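Local atomic coordinates of peptidase M16 domain protein (Alicyclobacillus acidocaldarius subsp. acidocaldarius DSM 446, PDB entry 4XEA), a protein that is a putative M16-family metallopeptidase, binding a metal ion and probably cleaving peptide bonds by metal-dependent hydrolysis. Residues N261-D272 against Y307-Y315; L153-P161 against Y230-R239. One frame throughout, in Å; residues are numbered along the deposited sequence. Where two conformers were deposited one is given.

How the interactions relate
Followed from the N terminus, the chain first reaches residues 153-161, at the end of helix 144-156 and the turn after it; residues 230-239 come back to pack on them, closing a loop of 68 residues as interaction 2. Interaction 1 opens only afterwards, when residues 261-272 lead into helix 265-283, and closes at the hairpin of strands 304-309 and 314-321. The two loops thus stand in series, neither nested nor crossed. Interaction 2 joins the family region that holds the nickel site to the M16 inactive-domain region, whereas interaction 1 lies within the latter. They meet where Thr312 OG1 lies 2.8 Å from His160 NE2, a probable hydrogen bond, and Phe313 packs on His160.

Interaction 1 of 2, residues N261-D272 against Y307-Y315; sequences NGAFGSNLIEQD and YQLSNTFGY
Leu309 and Leu268 slide past each other in opposite directions, CD2 of Leu309 reaching 3.9 Å from CG of Leu268 and also meeting Ala263 CB. Across Leu309, roughly at right angles, runs the extended side chain of Gln271. Its CG stands anti to the backbone N (chi1 -170°), which carries the amide past Leu309 to the hydroxyl of Tyr307; Gln271 NE2 donates to Tyr307 OH at 2.9 Å, with the oxygen near the amide plane. That hydroxyl is also bonded to Glu259. Asp272 OD1 comes to the edge of the Tyr307 ring, 3.4 Å from Tyr307 CD2, and a water joins OD1 to Tyr307 O, while OD2 is bonded to Tyr377. At the hairpin turn two bonds grip Ala263: its N donates to Ser310 O, and ND2 of Asn311 returns a bond of 2.8 Å to Ala263 O, its amide tilted 33° from the Phe264 ring. Gly262 CA lies against the carbonyl oxygens of Ser310 and Asn311, with a CA-H...O contact to the latter. Since Tyr307 OH also bonds Glu259 and Asn311 ND2 also serves Arg380 O, directional bonds probably fix the register, while the leucines supply apolar contact.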
loop_
_atom_site.group_PDB
_atom_site.type_symbol
_atom_site.label_atom_id
_atom_site.label_comp_id
_atom_site.label_asym_id
_atom_site.label_seq_id
_atom_site.Cartn_x
_atom_site.Cartn_y
_atom_site.Cartn_z
ATOM N N ASN A 261 -16.785 -26.741 -1.541
ATOM C CA ASN A 261 -17.730 -25.981 -0.722
ATOM C C ASN A 261 -17.005 -24.962 0.135
ATOM O O ASN A 261 -15.775 -24.987 0.215
ATOM C CB ASN A 261 -18.608 -26.897 0.108
ATOM C CG ASN A 261 -17.840 -28.004 0.727
ATOM O OD1 ASN A 261 -17.012 -27.768 1.627
ATOM N ND2 ASN A 261 -18.079 -29.245 0.246
ATOM N N GLY A 262 -17.775 -24.078 0.787
ATOM C CA GLY A 262 -17.195 -23.095 1.682
ATOM C C GLY A 262 -16.952 -23.709 3.070
ATOM O O GLY A 262 -17.082 -24.912 3.249
ATOM N N ALA A 263 -16.574 -22.873 4.036
ATOM C CA ALA A 263 -16.318 -23.308 5.404
ATOM C C ALA A 263 -16.793 -22.212 6.361
ATOM O O ALA A 263 -17.043 -21.053 5.935
ATOM C CB ALA A 263 -14.808 -23.631 5.581
ATOM N N PHE A 264 -16.908 -22.574 7.637
ATOM C CA PHE A 264 -17.506 -21.756 8.690
ATOM C C PHE A 264 -16.612 -21.687 9.910
ATOM O O PHE A 264 -16.019 -22.676 10.323
ATOM C CB PHE A 264 -18.837 -22.424 9.085
ATOM C CG PHE A 264 -19.614 -21.702 10.131
ATOM C CD1 PHE A 264 -19.460 -22.022 11.481
ATOM C CD2 PHE A 264 -20.562 -20.732 9.773
ATOM C CE1 PHE A 264 -20.204 -21.340 12.457
ATOM C CE2 PHE A 264 -21.329 -20.062 10.765
ATOM C CZ PHE A 264 -21.144 -20.364 12.074
ATOM N N GLY A 265 -16.519 -20.508 10.513
ATOM C CA GLY A 265 -15.939 -20.369 11.836
ATOM C C GLY A 265 -14.517 -20.898 12.013
ATOM O O GLY A 265 -13.617 -20.543 11.250
ATOM N N SER A 266 -14.327 -21.723 13.035
ATOM C CA SER A 266 -13.009 -22.234 13.363
ATOM C C SER A 266 -12.471 -23.119 12.208
ATOM O O SER A 266 -11.249 -23.157 11.959
ATOM C CB SER A 266 -13.033 -22.990 14.701
ATOM O OG SER A 266 -13.653 -24.250 14.472
ATOM N N ASN A 267 -13.348 -23.805 11.474
ATOM C CA ASN A 267 -12.901 -24.588 10.320
ATOM C C ASN A 267 -12.339 -23.681 9.185
ATOM O O ASN A 267 -11.378 -24.028 8.476
ATOM C CB ASN A 267 -14.046 -25.450 9.772
ATOM C CG ASN A 267 -14.445 -26.616 10.710
ATOM O OD1 ASN A 267 -13.646 -27.128 11.496
ATOM N ND2 ASN A 267 -15.698 -27.028 10.611
ATOM N N LEU A 268 -12.978 -22.539 8.999
ATOM C CA LEU A 268 -12.583 -21.588 7.991
ATOM C C LEU A 268 -11.248 -20.961 8.361
ATOM O O LEU A 268 -10.360 -20.835 7.512
ATOM C CB LEU A 268 -13.651 -20.511 7.838
ATOM C CG LEU A 268 -13.332 -19.388 6.842
ATOM C CD1 LEU A 268 -14.603 -18.944 6.106
ATOM C CD2 LEU A 268 -12.721 -18.231 7.580
ATOM N N ILE A 269 -11.099 -20.598 9.629
ATOM C CA ILE A 269 -9.846 -20.024 10.147
ATOM C C ILE A 269 -8.703 -21.001 9.905
ATOM O O ILE A 269 -7.588 -20.613 9.481
ATOM C CB ILE A 269 -9.923 -19.673 11.645
ATOM C CG1 ILE A 269 -10.821 -18.436 11.931
ATOM C CG2 ILE A 269 -8.505 -19.438 12.211
ATOM C CD1 ILE A 269 -11.324 -18.284 13.432
ATOM N N GLU A 270 -8.938 -22.271 10.213
ATOM C CA GLU A 270 -7.872 -23.264 10.077
ATOM C C GLU A 270 -7.486 -23.457 8.603
ATOM O O GLU A 270 -6.310 -23.557 8.251
ATOM C CB GLU A 270 -8.305 -24.605 10.721
ATOM C CG GLU A 270 -7.188 -25.641 10.889
ATOM C CD GLU A 270 -6.839 -26.398 9.594
ATOM O OE1 GLU A 270 -7.660 -26.369 8.643
ATOM O OE2 GLU A 270 -5.742 -27.019 9.545
ATOM N N GLN A 271 -8.479 -23.573 7.750
ATOM C CA GLN A 271 -8.224 -23.871 6.325
ATOM C C GLN A 271 -7.562 -22.666 5.616
ATOM O O GLN A 271 -6.656 -22.835 4.808
ATOM C CB GLN A 271 -9.537 -24.239 5.658
ATOM C CG GLN A 271 -9.417 -24.793 4.254
ATOM C CD GLN A 271 -10.725 -25.378 3.794
ATOM O OE1 GLN A 271 -11.192 -26.360 4.351
ATOM N NE2 GLN A 271 -11.315 -24.788 2.779
ATOM N N ASP A 272 -8.027 -21.463 5.936
ATOM C CA ASP A 272 -7.430 -20.212 5.413
ATOM C C ASP A 272 -5.947 -20.045 5.862
ATOM O O ASP A 272 -5.050 -19.712 5.057
ATOM C CB ASP A 272 -8.297 -19.035 5.863
ATOM C CG ASP A 272 -8.007 -17.728 5.113
ATOM O OD1 ASP A 272 -7.561 -17.738 3.946
ATOM O OD2 ASP A 272 -8.259 -16.660 5.722
ATOM N N TYR A 307 -5.569 -16.932 -1.615
ATOM C CA TYR A 307 -6.665 -17.864 -1.319
ATOM C C TYR A 307 -7.842 -17.084 -0.813
ATOM O O TYR A 307 -7.672 -16.166 0.010
ATOM C CB TYR A 307 -6.197 -18.786 -0.210
ATOM C CG TYR A 307 -7.179 -19.869 0.146
ATOM C CD1 TYR A 307 -7.506 -20.851 -0.755
ATOM C CD2 TYR A 307 -7.746 -19.947 1.434
ATOM C CE1 TYR A 307 -8.427 -21.850 -0.439
ATOM C CE2 TYR A 307 -8.638 -20.976 1.772
ATOM C CZ TYR A 307 -8.974 -21.913 0.852
ATOM O OH TYR A 307 -9.863 -22.922 1.164
ATOM N N GLN A 308 -9.037 -17.474 -1.225
ATOM C CA GLN A 308 -10.247 -16.799 -0.787
ATOM C C GLN A 308 -11.229 -17.850 -0.283
ATOM O O GLN A 308 -11.550 -18.757 -1.020
ATOM C CB GLN A 308 -10.849 -16.026 -1.961
ATOM C CG GLN A 308 -12.101 -15.241 -1.600
ATOM C CD GLN A 308 -11.797 -13.832 -1.096
ATOM O OE1 GLN A 308 -11.074 -13.072 -1.741
ATOM N NE2 GLN A 308 -12.358 -13.483 0.063
ATOM N N LEU A 309 -11.717 -17.714 0.959
ATOM C CA LEU A 309 -12.624 -18.698 1.556
ATOM C C LEU A 309 -13.754 -17.970 2.277
ATOM O O LEU A 309 -13.519 -17.004 3.042
ATOM C CB LEU A 309 -11.877 -19.609 2.544
ATOM C CG LEU A 309 -12.644 -20.818 3.135
ATOM C CD1 LEU A 309 -13.262 -21.729 2.072
ATOM C CD2 LEU A 309 -11.683 -21.548 4.061
ATOM N N SER A 310 -14.960 -18.445 2.014
ATOM C CA SER A 310 -16.184 -17.854 2.533
ATOM C C SER A 310 -17.085 -19.035 2.962
ATOM O O SER A 310 -16.710 -20.199 2.802
ATOM C CB SER A 310 -16.822 -17.069 1.379
ATOM O OG SER A 310 -17.889 -16.289 1.779
ATOM N N ASN A 311 -18.251 -18.731 3.516
ATOM C CA ASN A 311 -19.180 -19.763 3.952
ATOM C C ASN A 311 -19.696 -20.677 2.833
ATOM O O ASN A 311 -19.927 -21.885 3.086
ATOM C CB ASN A 311 -20.353 -19.161 4.742
ATOM C CG ASN A 311 -19.978 -18.615 6.121
ATOM O OD1 ASN A 311 -20.789 -17.916 6.709
ATOM N ND2 ASN A 311 -18.787 -18.964 6.684
ATOM N N THR A 312 -19.868 -20.149 1.608
ATOM C CA THR A 312 -20.476 -20.912 0.527
ATOM C C THR A 312 -19.567 -21.166 -0.685
ATOM O O THR A 312 -19.992 -21.806 -1.648
ATOM C CB THR A 312 -21.727 -20.227 0.007
ATOM O OG1 THR A 312 -21.347 -19.017 -0.698
ATOM C CG2 THR A 312 -22.691 -19.912 1.212
ATOM N N PHE A 313 -18.320 -20.710 -0.630
ATOM C CA PHE A 313 -17.385 -20.998 -1.742
ATOM C C PHE A 313 -15.971 -20.757 -1.299
ATOM O O PHE A 313 -15.730 -20.123 -0.268
ATOM C CB PHE A 313 -17.698 -20.079 -2.926
ATOM C CG PHE A 313 -17.355 -18.643 -2.678
ATOM C CD1 PHE A 313 -16.099 -18.145 -3.061
ATOM C CD2 PHE A 313 -18.222 -17.797 -2.025
ATOM C CE1 PHE A 313 -15.742 -16.856 -2.812
ATOM C CE2 PHE A 313 -17.868 -16.479 -1.780
ATOM C CZ PHE A 313 -16.624 -16.006 -2.159
ATOM N N GLY A 314 -15.025 -21.246 -2.071
ATOM C CA GLY A 314 -13.633 -20.867 -1.904
ATOM C C GLY A 314 -12.802 -21.202 -3.129
ATOM O O GLY A 314 -13.146 -22.112 -3.905
ATOM N N TYR A 315 -11.683 -20.493 -3.284
ATOM C CA TYR A 315 -10.743 -20.797 -4.389
ATOM C C TYR A 315 -9.327 -20.306 -4.132
ATOM O O TYR A 315 -9.116 -19.387 -3.324
ATOM C CB TYR A 315 -11.227 -20.175 -5.694
ATOM C CG TYR A 315 -11.494 -18.696 -5.648
ATOM C CD1 TYR A 315 -10.458 -17.756 -5.825
ATOM C CD2 TYR A 315 -12.772 -18.203 -5.394
ATOM C CE1 TYR A 315 -10.701 -16.389 -5.729
ATOM C CE2 TYR A 315 -13.009 -16.846 -5.342
ATOM C CZ TYR A 315 -11.978 -15.951 -5.493
ATOM O OH TYR A 315 -12.216 -14.610 -5.415
HETATM O O HOH W 1 -10.049 -15.977 2.602
HETATM O O HOH W 2 -7.292 -15.483 2.756
#

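Interaction 2 of 2, residues L153-P161 against Y230-R239; sequences LRAMYHEHP and YPEEPPTPAR
The imidazole of His158 is held between two aliphatic groups: Pro234 CG sits over the centre of one face, 3.7 Å from the centroid, and Ala238 CB makes a CH-pi contact with the other. At the ring's edge, in its plane, His158 NE2 donates to Thr236 O over 3.0 Å. Tyr157 presents its own edge to the Glu233 carboxylate, and Ala155 CA lies over a face of the Arg239 guanidinium. Glu233 gathers the backbone of the turn. A bend at chi2 (69°) brings its carboxylate within bonding distance of three successive amides: OE2 of Glu233 takes His158 N at 2.7 Å through its syn lone pair, whereas OE1 of Glu233 accepts Glu159 N at 3.0 Å and, 32° out of the carboxylate plane, His160 N at 2.9 Å. A glutamine in its place would probably leave at least one of these amides without an acceptor and Lys258, the salt-bridge partner of OE2, without its opposite charge. Arg239 N donates to Ala155 O, which Ala238 N approaches more weakly. The linker between strands 227-229 and 241-246 thus follows the last turn of helix 144-156 and the loop beyond, with Val416 of strand 415-422 touching Ala155 and Pro237, and Tyr315 of strand 314-321 against Tyr157.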
loop_
_atom_site.group_PDB
_atom_site.type_symbol
_atom_site.label_atom_id
_atom_site.label_comp_id
_atom_site.label_asym_id
_atom_site.label_seq_id
_atom_site.Cartn_x
_atom_site.Cartn_y
_atom_site.Cartn_z
ATOM N N LEU A 153 -13.260 -16.724 -12.846
ATOM C CA LEU A 153 -14.476 -17.027 -12.093
ATOM C C LEU A 153 -15.615 -17.539 -12.948
ATOM O O LEU A 153 -16.354 -18.502 -12.528
ATOM C CB LEU A 153 -14.932 -15.828 -11.249
ATOM C CG LEU A 153 -14.024 -15.391 -10.084
ATOM C CD1 LEU A 153 -14.646 -14.210 -9.254
ATOM C CD2 LEU A 153 -13.773 -16.551 -9.130
ATOM N N ARG A 154 -15.790 -16.904 -14.105
ATOM C CA ARG A 154 -16.826 -17.274 -15.039
ATOM C C ARG A 154 -16.572 -18.705 -15.594
ATOM O O ARG A 154 -17.514 -19.458 -15.798
ATOM C CB ARG A 154 -16.969 -16.296 -16.202
ATOM C CG ARG A 154 -17.855 -15.078 -15.888
ATOM C CD ARG A 154 -18.239 -14.260 -17.150
ATOM N NE ARG A 154 -17.181 -13.433 -17.739
ATOM C CZ ARG A 154 -16.861 -12.183 -17.368
ATOM N NH1 ARG A 154 -15.899 -11.527 -18.020
ATOM N NH2 ARG A 154 -17.469 -11.584 -16.342
ATOM N N ALA A 155 -15.306 -19.046 -15.767
ATOM C CA ALA A 155 -14.929 -20.395 -16.201
ATOM C C ALA A 155 -15.124 -21.417 -15.046
ATOM O O ALA A 155 -15.637 -22.537 -15.244
ATOM C CB ALA A 155 -13.483 -20.381 -16.717
HETATM N N MSE A 156 -14.732 -21.021 -13.843
HETATM C CA MSE A 156 -14.756 -21.902 -12.694
HETATM C C MSE A 156 -16.171 -22.273 -12.199
HETATM O O MSE A 156 -16.423 -23.440 -11.880
HETATM C CB MSE A 156 -13.926 -21.285 -11.566
HETATM C CG MSE A 156 -13.872 -22.044 -10.279
HETATM SE SE MSE A 156 -12.615 -21.303 -8.978
HETATM C CE MSE A 156 -11.041 -21.676 -9.849
ATOM N N TYR A 157 -17.063 -21.284 -12.154
ATOM C CA TYR A 157 -18.340 -21.409 -11.474
ATOM C C TYR A 157 -19.474 -21.552 -12.486
ATOM O O TYR A 157 -19.585 -20.788 -13.439
ATOM C CB TYR A 157 -18.560 -20.226 -10.463
ATOM C CG TYR A 157 -17.731 -20.371 -9.250
ATOM C CD1 TYR A 157 -18.124 -21.209 -8.200
ATOM C CD2 TYR A 157 -16.490 -19.733 -9.146
ATOM C CE1 TYR A 157 -17.326 -21.368 -7.040
ATOM C CE2 TYR A 157 -15.698 -19.889 -8.003
ATOM C CZ TYR A 157 -16.092 -20.727 -6.986
ATOM O OH TYR A 157 -15.263 -20.880 -5.934
ATOM N N HIS A 158 -20.329 -22.558 -12.279
ATOM C CA HIS A 158 -21.485 -22.764 -13.116
ATOM C C HIS A 158 -22.640 -21.807 -12.799
ATOM O O HIS A 158 -23.289 -21.318 -13.719
ATOM C CB HIS A 158 -22.045 -24.192 -12.960
ATOM C CG HIS A 158 -21.103 -25.275 -13.385
ATOM N ND1 HIS A 158 -21.390 -26.150 -14.411
ATOM C CD2 HIS A 158 -19.911 -25.661 -12.881
ATOM C CE1 HIS A 158 -20.380 -26.992 -14.553
ATOM N NE2 HIS A 158 -19.462 -26.698 -13.650
ATOM N N GLU A 159 -22.955 -21.668 -11.517
ATOM C CA GLU A 159 -24.204 -21.012 -11.068
ATOM C C GLU A 159 -24.011 -20.087 -9.857
ATOM O O GLU A 159 -24.818 -19.201 -9.655
ATOM C CB GLU A 159 -25.242 -22.047 -10.570
ATOM C CG GLU A 159 -25.725 -23.063 -11.494
ATOM C CD GLU A 159 -25.970 -24.429 -10.782
ATOM O OE1 GLU A 159 -26.870 -24.533 -9.893
ATOM O OE2 GLU A 159 -25.259 -25.403 -11.168
ATOM N N HIS A 160 -23.013 -20.352 -9.010
ATOM C CA HIS A 160 -22.784 -19.571 -7.807
ATOM C C HIS A 160 -22.682 -18.052 -8.144
ATOM O O HIS A 160 -22.035 -17.693 -9.130
ATOM C CB HIS A 160 -21.516 -20.038 -7.092
ATOM C CG HIS A 160 -21.410 -19.554 -5.676
ATOM N ND1 HIS A 160 -21.200 -18.230 -5.353
ATOM C CD2 HIS A 160 -21.555 -20.215 -4.496
ATOM C CE1 HIS A 160 -21.188 -18.098 -4.038
ATOM N NE2 HIS A 160 -21.403 -19.283 -3.493
ATOM N N PRO A 161 -23.345 -17.172 -7.357
ATOM C CA PRO A 161 -23.277 -15.737 -7.629
ATOM C C PRO A 161 -21.894 -15.095 -7.671
ATOM O O PRO A 161 -21.762 -14.010 -8.268
ATOM C CB PRO A 161 -24.066 -15.123 -6.460
ATOM C CG PRO A 161 -25.055 -16.167 -6.096
ATOM C CD PRO A 161 -24.300 -17.453 -6.266
ATOM N N TYR A 230 -28.497 -20.651 -1.619
ATOM C CA TYR A 230 -27.343 -20.783 -2.528
ATOM C C TYR A 230 -27.529 -22.070 -3.339
ATOM O O TYR A 230 -28.141 -23.022 -2.838
ATOM C CB TYR A 230 -26.036 -20.845 -1.744
ATOM C CG TYR A 230 -25.623 -19.493 -1.222
ATOM C CD1 TYR A 230 -24.828 -18.641 -1.987
ATOM C CD2 TYR A 230 -26.053 -19.042 0.008
ATOM C CE1 TYR A 230 -24.462 -17.381 -1.514
ATOM C CE2 TYR A 230 -25.696 -17.781 0.489
ATOM C CZ TYR A 230 -24.923 -16.954 -0.283
ATOM O OH TYR A 230 -24.566 -15.705 0.206
ATOM N N PRO A 231 -27.065 -22.077 -4.613
ATOM C CA PRO A 231 -27.238 -23.251 -5.488
ATOM C C PRO A 231 -26.278 -24.397 -5.173
ATOM O O PRO A 231 -25.255 -24.221 -4.519
ATOM C CB PRO A 231 -26.971 -22.686 -6.893
ATOM C CG PRO A 231 -25.895 -21.602 -6.630
ATOM C CD PRO A 231 -26.285 -20.994 -5.267
ATOM N N GLU A 232 -26.607 -25.583 -5.675
ATOM C CA GLU A 232 -25.686 -26.727 -5.616
ATOM C C GLU A 232 -24.597 -26.673 -6.696
ATOM O O GLU A 232 -24.668 -27.320 -7.721
ATOM C CB GLU A 232 -26.497 -28.043 -5.743
ATOM C CG GLU A 232 -27.453 -28.197 -4.558
ATOM C CD GLU A 232 -28.323 -29.463 -4.587
ATOM O OE1 GLU A 232 -28.363 -30.166 -5.626
ATOM O OE2 GLU A 232 -29.006 -29.728 -3.559
ATOM N N GLU A 233 -23.545 -25.976 -6.420
ATOM C CA GLU A 233 -22.513 -25.763 -7.385
ATOM C C GLU A 233 -21.702 -27.084 -7.605
ATOM O O GLU A 233 -21.227 -27.669 -6.639
ATOM C CB GLU A 233 -21.624 -24.657 -6.848
ATOM C CG GLU A 233 -20.430 -24.370 -7.676
ATOM C CD GLU A 233 -20.782 -23.730 -9.037
ATOM O OE1 GLU A 233 -21.807 -23.021 -9.144
ATOM O OE2 GLU A 233 -20.000 -23.967 -9.961
ATOM N N PRO A 234 -21.529 -27.511 -8.868
ATOM C CA PRO A 234 -20.633 -28.649 -9.126
ATOM C C PRO A 234 -19.207 -28.440 -8.671
ATOM O O PRO A 234 -18.701 -27.287 -8.643
ATOM C CB PRO A 234 -20.701 -28.835 -10.651
ATOM C CG PRO A 234 -22.003 -28.228 -11.072
ATOM C CD PRO A 234 -22.163 -27.033 -10.115
ATOM N N PRO A 235 -18.516 -29.547 -8.305
ATOM C CA PRO A 235 -17.147 -29.384 -7.841
ATOM C C PRO A 235 -16.122 -29.171 -8.972
ATOM O O PRO A 235 -14.984 -28.836 -8.697
ATOM C CB PRO A 235 -16.859 -30.702 -7.106
ATOM C CG PRO A 235 -17.704 -31.754 -7.846
ATOM C CD PRO A 235 -19.015 -30.928 -8.118
ATOM N N THR A 236 -16.532 -29.389 -10.215
ATOM C CA THR A 236 -15.672 -29.233 -11.363
ATOM C C THR A 236 -15.979 -27.898 -12.069
ATOM O O THR A 236 -17.093 -27.395 -12.021
ATOM C CB THR A 236 -15.883 -30.379 -12.368
ATOM O OG1 THR A 236 -17.286 -30.523 -12.627
ATOM C CG2 THR A 236 -15.290 -31.775 -11.843
ATOM N N PRO A 237 -15.002 -27.351 -12.793
ATOM C CA PRO A 237 -15.222 -26.067 -13.449
ATOM C C PRO A 237 -16.165 -26.199 -14.628
ATOM O O PRO A 237 -16.273 -27.265 -15.213
ATOM C CB PRO A 237 -13.819 -25.643 -13.930
ATOM C CG PRO A 237 -12.955 -26.756 -13.779
ATOM C CD PRO A 237 -13.604 -27.801 -12.876
ATOM N N ALA A 238 -16.832 -25.107 -14.963
ATOM C CA ALA A 238 -17.681 -25.057 -16.152
ATOM C C ALA A 238 -16.814 -25.157 -17.417
ATOM O O ALA A 238 -17.152 -25.858 -18.343
ATOM C CB ALA A 238 -18.575 -23.753 -16.130
ATOM N N ARG A 239 -15.685 -24.476 -17.428
ATOM C CA ARG A 239 -14.690 -24.588 -18.503
ATOM C C ARG A 239 -13.321 -24.629 -17.805
ATOM O O ARG A 239 -13.012 -23.778 -16.999
ATOM C CB ARG A 239 -14.809 -23.379 -19.475
ATOM C CG ARG A 239 -16.075 -23.394 -20.360
ATOM C CD ARG A 239 -16.288 -22.087 -21.208
ATOM N NE ARG A 239 -16.711 -20.957 -20.363
ATOM C CZ ARG A 239 -15.942 -19.930 -19.982
ATOM N NH1 ARG A 239 -14.668 -19.825 -20.385
ATOM N NH2 ARG A 239 -16.465 -18.980 -19.183
#